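Local coordinates for protein fatty acid amide hydrolase (Candida albicans, PDB 6KVR) that probably hydrolyses monocarboxylic acid amides to the free carboxylate and ammonium, as an enzyme of the amidase signature family, at residues V3-F8 and L418-L423; L14-D19 and M403-L408; L28-K33 and K175-P180. All coordinates share one frame; numbering follows the deposited sequence.

Interaction 1: residues V3-F8 and L418-L423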
ATOM      1  N   VAL A   3      -1.566  12.750  38.940  1.00 38.69           N
ATOM      2  CA  VAL A   3      -0.797  11.810  38.131  1.00 37.88           C
ATOM      3  C   VAL A   3       0.528  12.449  37.747  1.00 38.07           C
ATOM      4  O   VAL A   3       0.569  13.597  37.294  1.00 36.18           O
ATOM      5  CB  VAL A   3      -1.586  11.379  36.879  1.00 36.26           C
ATOM      6  CG1 VAL A   3      -0.745  10.462  36.009  1.00 30.98           C
ATOM      7  CG2 VAL A   3      -2.906  10.707  37.262  1.00 33.94           C
ATOM      8  N   SER A   4       1.614  11.708  37.935  1.00 43.24           N
ATOM      9  CA  SER A   4       2.919  12.087  37.415  1.00 40.72           C
ATOM     10  C   SER A   4       3.285  11.141  36.278  1.00 39.69           C
ATOM     11  O   SER A   4       3.013   9.937  36.349  1.00 35.17           O
ATOM     12  CB  SER A   4       3.986  12.055  38.519  1.00 49.97           C
ATOM     13  OG  SER A   4       4.793  10.890  38.439  1.00 51.80           O
ATOM     14  N   TYR A   5       3.901  11.693  35.228  1.00 35.40           N
ATOM     15  CA  TYR A   5       4.184  10.909  34.031  1.00 35.04           C
ATOM     16  C   TYR A   5       5.127   9.734  34.305  1.00 36.70           C
ATOM     17  O   TYR A   5       5.078   8.736  33.568  1.00 34.74           O
ATOM     18  CB  TYR A   5       4.742  11.830  32.935  1.00 33.63           C
ATOM     19  CG  TYR A   5       6.241  12.023  32.976  1.00 33.35           C
ATOM     20  CD1 TYR A   5       6.839  12.790  33.970  1.00 34.22           C
ATOM     21  CD2 TYR A   5       7.063  11.431  32.024  1.00 34.58           C
ATOM     22  CE1 TYR A   5       8.227  12.971  34.005  1.00 35.45           C
ATOM     23  CE2 TYR A   5       8.452  11.598  32.058  1.00 33.47           C
ATOM     24  CZ  TYR A   5       9.023  12.368  33.047  1.00 37.49           C
ATOM     25  OH  TYR A   5      10.392  12.536  33.077  1.00 42.84           O
ATOM     26  N   GLU A   6       5.952   9.804  35.368  1.00 32.52           N
ATOM     27  CA  GLU A   6       6.940   8.754  35.631  1.00 32.01           C
ATOM     28  C   GLU A   6       6.311   7.397  35.947  1.00 34.76           C
ATOM     29  O   GLU A   6       6.966   6.369  35.742  1.00 35.65           O
ATOM     30  CB  GLU A   6       7.873   9.145  36.786  1.00 28.62           C
ATOM     31  CG  GLU A   6       8.838  10.267  36.465  1.00 35.39           C
ATOM     32  CD  GLU A   6       8.358  11.603  37.006  1.00 40.06           C
ATOM     33  OE1 GLU A   6       7.152  11.719  37.328  1.00 42.89           O
ATOM     34  OE2 GLU A   6       9.185  12.537  37.113  1.00 44.84           O
ATOM     35  N   THR A   7       5.073   7.352  36.449  1.00 33.70           N
ATOM     36  CA  THR A   7       4.462   6.051  36.719  1.00 35.71           C
ATOM     37  C   THR A   7       4.116   5.277  35.446  1.00 35.11           C
ATOM     38  O   THR A   7       3.820   4.080  35.533  1.00 34.82           O
ATOM     39  CB  THR A   7       3.204   6.203  37.597  1.00 40.44           C
ATOM     40  OG1 THR A   7       2.086   6.603  36.801  1.00 44.12           O
ATOM     41  CG2 THR A   7       3.421   7.241  38.691  1.00 39.39           C
ATOM     42  N   PHE A   8       4.156   5.911  34.268  1.00 34.37           N
ATOM     43  CA  PHE A   8       3.975   5.172  33.017  1.00 31.90           C
ATOM     44  C   PHE A   8       5.260   4.544  32.499  1.00 34.63           C
ATOM     45  O   PHE A   8       5.187   3.714  31.584  1.00 33.76           O
ATOM     46  CB  PHE A   8       3.431   6.081  31.914  1.00 30.18           C
ATOM     47  CG  PHE A   8       2.027   6.544  32.143  1.00 32.98           C
ATOM     48  CD1 PHE A   8       1.771   7.647  32.941  1.00 30.60           C
ATOM     49  CD2 PHE A   8       0.964   5.889  31.544  1.00 31.28           C
ATOM     50  CE1 PHE A   8       0.480   8.081  33.148  1.00 31.65           C
ATOM     51  CE2 PHE A   8      -0.326   6.322  31.748  1.00 29.63           C
ATOM     52  CZ  PHE A   8      -0.566   7.415  32.565  1.00 28.81           C
ATOM     53  N   LEU A 418       9.754  14.003  27.046  1.00 21.09           N
ATOM     54  CA  LEU A 418       8.753  13.332  26.218  1.00 22.65           C
ATOM     55  C   LEU A 418       9.349  12.203  25.393  1.00 21.69           C
ATOM     56  O   LEU A 418       8.589  11.427  24.808  1.00 22.71           O
ATOM     57  CB  LEU A 418       8.024  14.340  25.313  1.00 17.73           C
ATOM     58  CG  LEU A 418       7.075  15.258  26.106  1.00 21.37           C
ATOM     59  CD1 LEU A 418       6.219  16.155  25.209  1.00 23.09           C
ATOM     60  CD2 LEU A 418       6.191  14.442  27.087  1.00 19.63           C
ATOM     61  N   THR A 419      10.678  12.078  25.356  1.00 20.11           N
ATOM     62  CA  THR A 419      11.313  10.935  24.705  1.00 21.89           C
ATOM     63  C   THR A 419      11.180   9.696  25.579  1.00 21.01           C
ATOM     64  O   THR A 419      10.798   8.625  25.095  1.00 23.26           O
ATOM     65  CB  THR A 419      12.786  11.242  24.413  1.00 21.81           C
ATOM     66  OG1 THR A 419      12.880  12.048  23.237  1.00 26.06           O
ATOM     67  CG2 THR A 419      13.595   9.981  24.201  1.00 23.64           C
ATOM     68  N   LYS A 420      11.486   9.839  26.872  1.00 23.23           N
ATOM     69  CA  LYS A 420      11.173   8.800  27.848  1.00 22.60           C
ATOM     70  C   LYS A 420       9.705   8.388  27.750  1.00 22.88           C
ATOM     71  O   LYS A 420       9.369   7.204  27.836  1.00 20.85           O
ATOM     72  CB  LYS A 420      11.492   9.308  29.256  1.00 21.77           C
ATOM     73  CG  LYS A 420      12.959   9.710  29.468  1.00 28.18           C
ATOM     74  CD  LYS A 420      13.187  10.243  30.895  1.00 33.23           C
ATOM     75  CE  LYS A 420      14.667  10.378  31.229  1.00 34.34           C
ATOM     76  NZ  LYS A 420      14.895  11.010  32.572  1.00 47.39           N
ATOM     77  N   TRP A 421       8.821   9.365  27.561  1.00 19.75           N
ATOM     78  CA  TRP A 421       7.399   9.078  27.447  1.00 20.69           C
ATOM     79  C   TRP A 421       7.106   8.157  26.255  1.00 22.30           C
ATOM     80  O   TRP A 421       6.444   7.124  26.407  1.00 21.09           O
ATOM     81  CB  TRP A 421       6.627  10.403  27.340  1.00 21.62           C
ATOM     82  CG  TRP A 421       5.169  10.233  27.144  1.00 24.83           C
ATOM     83  CD1 TRP A 421       4.476  10.394  25.974  1.00 24.36           C
ATOM     84  CD2 TRP A 421       4.206   9.825  28.128  1.00 25.13           C
ATOM     85  NE1 TRP A 421       3.138  10.133  26.177  1.00 21.97           N
ATOM     86  CE2 TRP A 421       2.948   9.771  27.485  1.00 25.84           C
ATOM     87  CE3 TRP A 421       4.283   9.507  29.487  1.00 24.97           C
ATOM     88  CZ2 TRP A 421       1.773   9.426  28.164  1.00 28.11           C
ATOM     89  CZ3 TRP A 421       3.117   9.156  30.159  1.00 28.98           C
ATOM     90  CH2 TRP A 421       1.880   9.118  29.497  1.00 30.73           C
ATOM     91  N   ASN A 422       7.573   8.519  25.051  1.00 21.91           N
ATOM     92  CA  ASN A 422       7.181   7.723  23.885  1.00 23.12           C
ATOM     93  C   ASN A 422       7.949   6.409  23.794  1.00 23.69           C
ATOM     94  O   ASN A 422       7.450   5.455  23.186  1.00 22.57           O
ATOM     95  CB  ASN A 422       7.341   8.529  22.579  1.00 21.70           C
ATOM     96  CG  ASN A 422       8.770   8.566  22.073  1.00 25.65           C
ATOM     97  OD1 ASN A 422       9.296   7.580  21.526  1.00 27.14           O
ATOM     98  ND2 ASN A 422       9.408   9.708  22.238  1.00 25.54           N
ATOM     99  N   LEU A 423       9.139   6.329  24.399  1.00 23.49           N
ATOM    100  CA  LEU A 423       9.834   5.048  24.470  1.00 22.31           C
ATOM    101  C   LEU A 423       9.091   4.047  25.343  1.00 21.93           C
ATOM    102  O   LEU A 423       9.336   2.843  25.222  1.00 25.00           O
ATOM    103  CB  LEU A 423      11.264   5.250  24.980  1.00 26.73           C
ATOM    104  CG  LEU A 423      12.142   5.977  23.951  1.00 27.55           C
ATOM    105  CD1 LEU A 423      13.531   6.308  24.507  1.00 26.65           C
ATOM    106  CD2 LEU A 423      12.236   5.160  22.653  1.00 25.53           C
TER

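Interaction 2: residues L14-D19 and M403-L408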
ATOM      1  N   LEU A  14      15.364   2.112  29.919  1.00 31.57           N
ATOM      2  CA  LEU A  14      16.074   3.318  29.482  1.00 30.25           C
ATOM      3  C   LEU A  14      17.497   3.388  30.052  1.00 32.13           C
ATOM      4  O   LEU A  14      18.001   4.464  30.378  1.00 31.48           O
ATOM      5  CB  LEU A  14      15.290   4.582  29.851  1.00 25.85           C
ATOM      6  CG  LEU A  14      13.838   4.750  29.383  1.00 34.07           C
ATOM      7  CD1 LEU A  14      13.252   5.970  30.056  1.00 33.11           C
ATOM      8  CD2 LEU A  14      13.741   4.880  27.860  1.00 29.16           C
ATOM      9  N   ASP A  15      18.162   2.239  30.177  1.00 29.17           N
ATOM     10  CA  ASP A  15      19.472   2.190  30.813  1.00 34.85           C
ATOM     11  C   ASP A  15      20.624   1.974  29.839  1.00 36.82           C
ATOM     12  O   ASP A  15      21.776   1.912  30.276  1.00 43.87           O
ATOM     13  CB  ASP A  15      19.497   1.102  31.896  1.00 35.14           C
ATOM     14  CG  ASP A  15      19.099  -0.267  31.371  1.00 42.14           C
ATOM     15  OD1 ASP A  15      18.846  -0.415  30.155  1.00 45.06           O
ATOM     16  OD2 ASP A  15      19.048  -1.213  32.187  1.00 52.66           O
ATOM     17  N   LYS A  16      20.357   1.857  28.544  1.00 36.11           N
ATOM     18  CA  LYS A  16      21.399   1.677  27.543  1.00 35.45           C
ATOM     19  C   LYS A  16      21.315   2.765  26.485  1.00 32.01           C
ATOM     20  O   LYS A  16      21.570   2.515  25.303  1.00 28.96           O
ATOM     21  CB  LYS A  16      21.305   0.294  26.888  1.00 39.11           C
ATOM     22  CG  LYS A  16      21.566  -0.887  27.834  1.00 45.22           C
ATOM     23  CD  LYS A  16      21.692  -2.248  27.101  1.00 50.80           C
ATOM     24  CE  LYS A  16      20.415  -2.610  26.318  1.00 47.69           C
ATOM     25  NZ  LYS A  16      20.241  -4.085  26.081  1.00 53.98           N
ATOM     26  N   TYR A  17      20.950   3.987  26.893  1.00 27.68           N
ATOM     27  CA  TYR A  17      20.799   5.116  25.977  1.00 30.24           C
ATOM     28  C   TYR A  17      21.789   6.234  26.276  1.00 32.36           C
ATOM     29  O   TYR A  17      22.498   6.680  25.371  1.00 34.41           O
ATOM     30  CB  TYR A  17      19.382   5.705  26.055  1.00 30.21           C
ATOM     31  CG  TYR A  17      18.263   4.847  25.526  1.00 28.80           C
ATOM     32  CD1 TYR A  17      17.767   3.787  26.268  1.00 30.21           C
ATOM     33  CD2 TYR A  17      17.661   5.135  24.311  1.00 29.11           C
ATOM     34  CE1 TYR A  17      16.728   3.016  25.808  1.00 27.95           C
ATOM     35  CE2 TYR A  17      16.608   4.362  23.826  1.00 28.44           C
ATOM     36  CZ  TYR A  17      16.149   3.302  24.583  1.00 28.01           C
ATOM     37  OH  TYR A  17      15.107   2.525  24.134  1.00 25.67           O
ATOM     38  N   GLU A  18      21.813   6.737  27.513  1.00 31.77           N
ATOM     39  CA  GLU A  18      22.495   7.967  27.890  1.00 35.20           C
ATOM     40  C   GLU A  18      23.854   7.701  28.520  1.00 33.81           C
ATOM     41  O   GLU A  18      24.057   6.701  29.205  1.00 33.21           O
ATOM     42  CB  GLU A  18      21.674   8.758  28.903  1.00 36.45           C
ATOM     43  CG  GLU A  18      20.462   9.452  28.393  1.00 35.87           C
ATOM     44  CD  GLU A  18      19.574   9.894  29.547  1.00 37.92           C
ATOM     45  OE1 GLU A  18      19.219   9.028  30.377  1.00 38.93           O
ATOM     46  OE2 GLU A  18      19.241  11.092  29.637  1.00 37.47           O
ATOM     47  N   ASP A  19      24.759   8.662  28.335  1.00 37.52           N
ATOM     48  CA  ASP A  19      26.062   8.654  28.990  1.00 40.60           C
ATOM     49  C   ASP A  19      26.692  10.034  28.907  1.00 38.23           C
ATOM     50  O   ASP A  19      27.277  10.391  27.876  1.00 36.52           O
ATOM     51  CB  ASP A  19      26.992   7.621  28.359  1.00 40.32           C
ATOM     52  CG  ASP A  19      28.237   7.396  29.182  1.00 45.98           C
ATOM     53  OD1 ASP A  19      29.078   8.326  29.255  1.00 46.95           O
ATOM     54  OD2 ASP A  19      28.379   6.285  29.751  1.00 49.86           O
HETATM   55  N   MSE A 403      15.619   0.509  16.776  1.00 23.26           N
HETATM   56  CA  MSE A 403      16.167   1.611  15.978  1.00 27.33           C
HETATM   57  C   MSE A 403      16.309   2.935  16.744  1.00 26.93           C
HETATM   58  O   MSE A 403      17.325   3.633  16.589  1.00 23.78           O
HETATM   59  CB  MSE A 403      15.329   1.854  14.721  1.00 24.94           C
HETATM   60  CG  MSE A 403      16.080   2.692  13.695  1.00 27.56           C
HETATM   61 SE   MSE A 403      17.666   1.782  12.992  0.49 25.42          SE
HETATM   62  CE  MSE A 403      16.733   0.653  11.708  1.00 34.89           C
ATOM     63  N   GLN A 404      15.294   3.309  17.532  1.00 23.94           N
ATOM     64  CA  GLN A 404      15.426   4.519  18.346  1.00 23.91           C
ATOM     65  C   GLN A 404      16.635   4.412  19.274  1.00 27.09           C
ATOM     66  O   GLN A 404      17.422   5.362  19.400  1.00 24.73           O
ATOM     67  CB  GLN A 404      14.149   4.766  19.157  1.00 22.83           C
ATOM     68  CG  GLN A 404      12.920   5.176  18.342  1.00 23.04           C
ATOM     69  CD  GLN A 404      12.915   6.660  17.940  1.00 27.14           C
ATOM     70  OE1 GLN A 404      13.954   7.327  17.937  1.00 24.08           O
ATOM     71  NE2 GLN A 404      11.733   7.173  17.592  1.00 21.48           N
ATOM     72  N   ARG A 405      16.807   3.250  19.921  1.00 23.80           N
ATOM     73  CA  ARG A 405      17.946   3.067  20.824  1.00 29.95           C
ATOM     74  C   ARG A 405      19.281   3.139  20.076  1.00 26.03           C
ATOM     75  O   ARG A 405      20.238   3.744  20.565  1.00 24.21           O
ATOM     76  CB  ARG A 405      17.819   1.737  21.575  1.00 23.16           C
ATOM     77  CG  ARG A 405      18.728   1.622  22.813  1.00 26.27           C
ATOM     78  CD  ARG A 405      18.277   0.504  23.742  1.00 26.02           C
ATOM     79  NE  ARG A 405      18.100  -0.731  22.990  1.00 28.51           N
ATOM     80  CZ  ARG A 405      16.919  -1.262  22.693  1.00 30.27           C
ATOM     81  NH1 ARG A 405      15.790  -0.732  23.143  1.00 28.04           N
ATOM     82  NH2 ARG A 405      16.870  -2.337  21.912  1.00 28.08           N
ATOM     83  N   LYS A 406      19.364   2.540  18.882  1.00 26.43           N
ATOM     84  CA  LYS A 406      20.607   2.615  18.120  1.00 27.69           C
ATOM     85  C   LYS A 406      20.954   4.052  17.761  1.00 27.72           C
ATOM     86  O   LYS A 406      22.110   4.474  17.903  1.00 26.47           O
ATOM     87  CB  LYS A 406      20.519   1.768  16.857  1.00 26.84           C
ATOM     88  CG  LYS A 406      21.812   1.783  16.067  1.00 28.82           C
ATOM     89  CD  LYS A 406      21.538   1.861  14.572  1.00 40.66           C
ATOM     90  CE  LYS A 406      21.293   0.485  13.984  1.00 44.26           C
ATOM     91  NZ  LYS A 406      22.479  -0.398  14.163  1.00 54.35           N
ATOM     92  N   LEU A 407      19.970   4.826  17.293  1.00 26.74           N
ATOM     93  CA  LEU A 407      20.272   6.202  16.896  1.00 26.70           C
ATOM     94  C   LEU A 407      20.565   7.089  18.101  1.00 22.57           C
ATOM     95  O   LEU A 407      21.385   7.999  18.002  1.00 25.54           O
ATOM     96  CB  LEU A 407      19.126   6.773  16.070  1.00 26.24           C
ATOM     97  CG  LEU A 407      18.916   6.060  14.723  1.00 30.37           C
ATOM     98  CD1 LEU A 407      17.465   6.157  14.298  1.00 25.21           C
ATOM     99  CD2 LEU A 407      19.838   6.639  13.648  1.00 25.90           C
ATOM    100  N   LEU A 408      19.932   6.831  19.244  1.00 23.83           N
ATOM    101  CA  LEU A 408      20.150   7.661  20.425  1.00 23.98           C
ATOM    102  C   LEU A 408      21.448   7.300  21.143  1.00 28.35           C
ATOM    103  O   LEU A 408      22.202   8.194  21.545  1.00 27.24           O
ATOM    104  CB  LEU A 408      18.962   7.542  21.383  1.00 20.95           C
ATOM    105  CG  LEU A 408      17.667   8.299  21.025  1.00 25.97           C
ATOM    106  CD1 LEU A 408      16.481   7.831  21.880  1.00 25.14           C
ATOM    107  CD2 LEU A 408      17.824   9.823  21.094  1.00 21.88           C
TER

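Interaction 3: residues L28-K33 and K175-P180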
ATOM      1  N   LEU A  28      29.039  16.932  22.124  1.00 32.16           N
ATOM      2  CA  LEU A  28      28.663  18.299  22.475  1.00 30.19           C
ATOM      3  C   LEU A  28      29.412  19.385  21.709  1.00 31.63           C
ATOM      4  O   LEU A  28      28.769  20.388  21.348  1.00 35.06           O
ATOM      5  CB  LEU A  28      28.837  18.506  23.983  1.00 30.39           C
ATOM      6  CG  LEU A  28      28.461  19.888  24.531  1.00 42.99           C
ATOM      7  CD1 LEU A  28      27.062  20.332  24.073  1.00 37.83           C
ATOM      8  CD2 LEU A  28      28.551  19.873  26.051  1.00 40.53           C
ATOM      9  N   PRO A  29      30.724  19.283  21.433  1.00 33.09           N
ATOM     10  CA  PRO A  29      31.357  20.318  20.587  1.00 32.97           C
ATOM     11  C   PRO A  29      30.725  20.458  19.205  1.00 32.03           C
ATOM     12  O   PRO A  29      30.554  21.587  18.728  1.00 31.96           O
ATOM     13  CB  PRO A  29      32.821  19.865  20.509  1.00 29.69           C
ATOM     14  CG  PRO A  29      33.029  19.058  21.765  1.00 30.07           C
ATOM     15  CD  PRO A  29      31.725  18.346  21.988  1.00 35.36           C
ATOM     16  N   LYS A  30      30.358  19.352  18.551  1.00 29.52           N
ATOM     17  CA  LYS A  30      29.723  19.463  17.239  1.00 29.72           C
ATOM     18  C   LYS A  30      28.369  20.153  17.327  1.00 29.62           C
ATOM     19  O   LYS A  30      27.976  20.869  16.398  1.00 30.37           O
ATOM     20  CB  LYS A  30      29.562  18.080  16.609  1.00 30.44           C
ATOM     21  CG  LYS A  30      30.750  17.165  16.830  1.00 31.34           C
ATOM     22  CD  LYS A  30      30.667  15.970  15.911  1.00 35.82           C
ATOM     23  CE  LYS A  30      31.811  15.023  16.151  1.00 39.34           C
ATOM     24  NZ  LYS A  30      32.729  15.117  14.995  1.00 48.25           N
ATOM     25  N   VAL A  31      27.646  19.950  18.431  1.00 28.04           N
ATOM     26  CA  VAL A  31      26.353  20.608  18.613  1.00 25.26           C
ATOM     27  C   VAL A  31      26.536  22.111  18.778  1.00 26.91           C
ATOM     28  O   VAL A  31      25.821  22.911  18.157  1.00 29.30           O
ATOM     29  CB  VAL A  31      25.601  19.999  19.811  1.00 29.79           C
ATOM     30  CG1 VAL A  31      24.296  20.760  20.079  1.00 29.78           C
ATOM     31  CG2 VAL A  31      25.319  18.541  19.572  1.00 25.84           C
ATOM     32  N   GLU A  32      27.511  22.518  19.597  1.00 31.60           N
ATOM     33  CA  GLU A  32      27.761  23.946  19.811  1.00 28.69           C
ATOM     34  C   GLU A  32      28.126  24.663  18.511  1.00 26.09           C
ATOM     35  O   GLU A  32      27.627  25.763  18.240  1.00 33.57           O
ATOM     36  CB  GLU A  32      28.854  24.123  20.867  1.00 30.59           C
ATOM     37  CG  GLU A  32      28.480  23.516  22.223  1.00 34.41           C
ATOM     38  CD  GLU A  32      29.643  23.486  23.214  1.00 49.07           C
ATOM     39  OE1 GLU A  32      29.390  23.408  24.440  1.00 48.36           O
ATOM     40  OE2 GLU A  32      30.815  23.513  22.761  1.00 52.62           O
ATOM     41  N   LYS A  33      28.990  24.062  17.692  1.00 25.61           N
ATOM     42  CA  LYS A  33      29.255  24.612  16.365  1.00 28.09           C
ATOM     43  C   LYS A  33      27.966  24.758  15.558  1.00 31.01           C
ATOM     44  O   LYS A  33      27.747  25.784  14.901  1.00 30.94           O
ATOM     45  CB  LYS A  33      30.266  23.714  15.648  1.00 38.04           C
ATOM     46  CG  LYS A  33      30.500  24.015  14.173  1.00 38.99           C
ATOM     47  CD  LYS A  33      31.298  25.292  13.959  1.00 42.10           C
ATOM     48  CE  LYS A  33      31.801  25.348  12.518  1.00 41.84           C
ATOM     49  NZ  LYS A  33      31.044  24.387  11.627  1.00 44.02           N
ATOM     50  N   LYS A 175      23.552  11.743  14.248  1.00 25.87           N
ATOM     51  CA  LYS A 175      23.476  11.973  12.811  1.00 24.79           C
ATOM     52  C   LYS A 175      23.932  13.371  12.404  1.00 26.16           C
ATOM     53  O   LYS A 175      23.758  13.757  11.241  1.00 24.40           O
ATOM     54  CB  LYS A 175      22.049  11.727  12.310  1.00 24.28           C
ATOM     55  CG  LYS A 175      21.610  10.282  12.410  1.00 24.93           C
ATOM     56  CD  LYS A 175      22.119   9.542  11.183  1.00 32.53           C
ATOM     57  CE  LYS A 175      22.209   8.051  11.364  1.00 37.88           C
ATOM     58  NZ  LYS A 175      22.299   7.447  10.012  1.00 42.57           N
ATOM     59  N   ILE A 176      24.517  14.143  13.322  1.00 22.88           N
ATOM     60  CA  ILE A 176      24.977  15.477  12.954  1.00 26.01           C
ATOM     61  C   ILE A 176      26.108  15.431  11.936  1.00 30.21           C
ATOM     62  O   ILE A 176      26.437  16.462  11.339  1.00 31.43           O
ATOM     63  CB  ILE A 176      25.392  16.270  14.215  1.00 31.46           C
ATOM     64  CG1 ILE A 176      25.503  17.770  13.906  1.00 27.06           C
ATOM     65  CG2 ILE A 176      26.686  15.723  14.794  1.00 23.78           C
ATOM     66  CD1 ILE A 176      25.923  18.601  15.106  1.00 34.30           C
ATOM     67  N   VAL A 177      26.683  14.248  11.697  1.00 29.73           N
ATOM     68  CA  VAL A 177      27.718  14.057  10.690  1.00 29.82           C
ATOM     69  C   VAL A 177      27.162  13.449   9.404  1.00 34.48           C
ATOM     70  O   VAL A 177      27.929  13.045   8.532  1.00 32.37           O
ATOM     71  CB  VAL A 177      28.856  13.192  11.249  1.00 34.38           C
ATOM     72  CG1 VAL A 177      29.512  13.885  12.445  1.00 32.80           C
ATOM     73  CG2 VAL A 177      28.313  11.828  11.659  1.00 31.25           C
ATOM     74  N   ASN A 178      25.843  13.383   9.263  1.00 29.27           N
ATOM     75  CA  ASN A 178      25.218  12.782   8.092  1.00 24.28           C
ATOM     76  C   ASN A 178      24.899  13.879   7.079  1.00 28.06           C
ATOM     77  O   ASN A 178      24.018  14.710   7.317  1.00 29.69           O
ATOM     78  CB  ASN A 178      23.963  12.020   8.502  1.00 27.66           C
ATOM     79  CG  ASN A 178      23.226  11.433   7.311  1.00 31.79           C
ATOM     80  OD1 ASN A 178      23.788  10.635   6.570  1.00 24.83           O
ATOM     81  ND2 ASN A 178      21.973  11.848   7.111  1.00 23.47           N
ATOM     82  N   ILE A 179      25.603  13.884   5.953  1.00 28.07           N
ATOM     83  CA  ILE A 179      25.413  14.875   4.899  1.00 29.00           C
ATOM     84  C   ILE A 179      25.062  14.143   3.608  1.00 27.39           C
ATOM     85  O   ILE A 179      25.942  13.635   2.916  1.00 30.17           O
ATOM     86  CB  ILE A 179      26.664  15.756   4.708  1.00 28.34           C
ATOM     87  CG1 ILE A 179      27.076  16.425   6.017  1.00 25.73           C
ATOM     88  CG2 ILE A 179      26.432  16.815   3.625  1.00 28.11           C
ATOM     89  CD1 ILE A 179      28.254  17.404   5.869  1.00 30.23           C
ATOM     90  N   PRO A 180      23.783  14.098   3.230  1.00 29.24           N
ATOM     91  CA  PRO A 180      23.400  13.446   1.967  1.00 30.73           C
ATOM     92  C   PRO A 180      23.888  14.203   0.736  1.00 30.62           C
ATOM     93  O   PRO A 180      24.096  15.421   0.745  1.00 28.05           O
ATOM     94  CB  PRO A 180      21.867  13.426   2.016  1.00 29.59           C
ATOM     95  CG  PRO A 180      21.498  14.501   3.014  1.00 29.16           C
ATOM     96  CD  PRO A 180      22.620  14.573   4.003  1.00 24.67           C
TER

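Interaction 1: residues V3-F8 and L418-L423
Tyr5 and Trp421 bring the two backbones closest, with their CA atoms 7.6 Å apart, where a short 3-10 turn at the N-terminus of the chain settles on helix 417-423. The turn belongs to the N-terminal extension that lies over the outside of the amidase signature fold.

The most closely packed element is a T-shaped aromatic pair. Trp421 presents the outer rim of its six-membered ring to a face of Phe8, centroids 4.9 Å apart and planes inclined by 68°. Its CH2 stands 3.6 Å above the Phe8 plane, over the ring centre, while its neighbour CZ3 comes to 3.4 Å from CD1 of Phe8. The reach depends on the first torsion of Trp421, which sets CG opposite the backbone N (chi1 177°) and carries the far edge of the indole out to the turn. The two side chains run alongside each other in the same direction.

Leu523 of helix 522-529 also touches Trp421, and Tyr479 meets it edge-to-face. The carbonyl of Tyr479 accepts the hydrogen bond from Trp421 NE1, so the polar corner of this buried ring is satisfied. Tyr5 makes a broader contact at longer range: its CB lies 4.2 Å from Trp421 CZ3, and its OH is 4.2 Å from Lys420 CD, while Lys417 makes a cation-pi contact with its ring. The backbone oxygen of Tyr5 lies at the edge of both the Phe8 and Trp421 rings; Phe8 N donates to Tyr5 O at 3.1 Å, and Trp421 CZ3 is 4.0 Å from that same oxygen.

Interaction 2: residues L14-D19 and M403-L408
Tyr17 lies against Arg405 and Leu408 of helix 402-409, joining the irregular lead-in to helix 20-40 to a helix of the amidase fold. The CA atoms of Tyr17 and Leu408 come within 6.1 Å.

The main interaction is CH-pi. Arg405 CG sits over one face of the Tyr17 ring, 3.7 Å from its centroid and 16° off the normal, with CB and CD also packed against that face. Arg405 thus uses its aliphatic stem on the phenol, and a bend at chi3 (51°) turns the guanidinium nearly perpendicular to the ring.

Apolar packing comes from Leu408, whose CD1 meets the ring edge of Tyr17 at CD2, 3.8 Å away. Leu423 adds to this from helix 417-423. Lys16 O also packs on Arg405 CG at 3.9 Å.

Polar contacts are weaker. Arg405 NH1 points to Tyr17 OH from 3.5 Å, a weak hydrogen bond with an N-H...O angle of 149°. Both groups have stronger partners: the phenol bonds to Asp12 OD1, and NH1 donates to Gly400 O. Lys16 NZ lies 5.0 Å from Arg405 NE, two like charges that are not in contact.

Beyond the contact, Glu18 OE2 accepts a hydrogen bond from Leu415 N, and Asp19 is the N-cap of helix 20-40, its OD1 accepting the backbone N of Ile22.

Interaction 3: residues L28-K33 and K175-P180
Ile176 pushes its CD1 methyl against the backbone of Lys30, ending 3.3 Å from Lys30 O and 3.7 Å from Lys30 C. The same methyl is 4.0 Å from Val31 N, so it rests where one peptide unit of helix 20-40 faces the loop. No hydrogen bond crosses here; the contact is made by van der Waals packing. The other branch of Ile176 lies along the lysine: CG2 is 4.1 Å from Lys30 CB, and also close to CD. The lysine's aliphatic stem crosses Ile176 at a slant, and next to it Val177 sets CG1 at 4.2 Å from Lys30 CD.

Ile176 reaches this far because its longer branch is fully extended, with CG1 opposite the backbone N (chi1 -164°) and CD1 continuing straight on (chi2 -179°). The same torsion points CG2 out to meet Lys30 CB and CD.

One shell out, a type I beta turn holds the two loop residues: Asn178 N bonds Lys175 O at 2.9 Å, with Ile176 and Val177 at its two central positions. Asn178 is tied further back, through backbone hydrogen bonding with Thr168 and through ND2 to Thr168 O. On the helix side, Tyr34 also touches Ile176, and Tyr23 packs on Val31. The helix is kinked at Pro29 and Lys30, but its regular bonding has resumed by Glu32, whose N donates to Leu28 O at 3.0 Å. The arrangement is a type I beta turn docked by its central residues on the flank of an N-terminal helix, at the periphery of the amidase fold.

All three contacts tie the N-terminal extension to the amidase fold, and in chain order they nest: interaction 3 inside interaction 2, and interaction 2 inside interaction 1. Interactions 1 and 2, centres 16 Å apart, share one packed patch, where Leu423 CD1 lies 3.7 Å from Leu14 CD2. Interaction 3 is 18 Å from interaction 2 between centres, linked by Leu407 CD2 on Lys175 CE at 3.6 Å, and does not touch interaction 1. Only the first two approach the predicted substrate site: the side chain of Trp421 is about 11 Å from Gly255, and those of Leu408 and Leu207 are about 10 Å apart, whereas interaction 3 lies away from it.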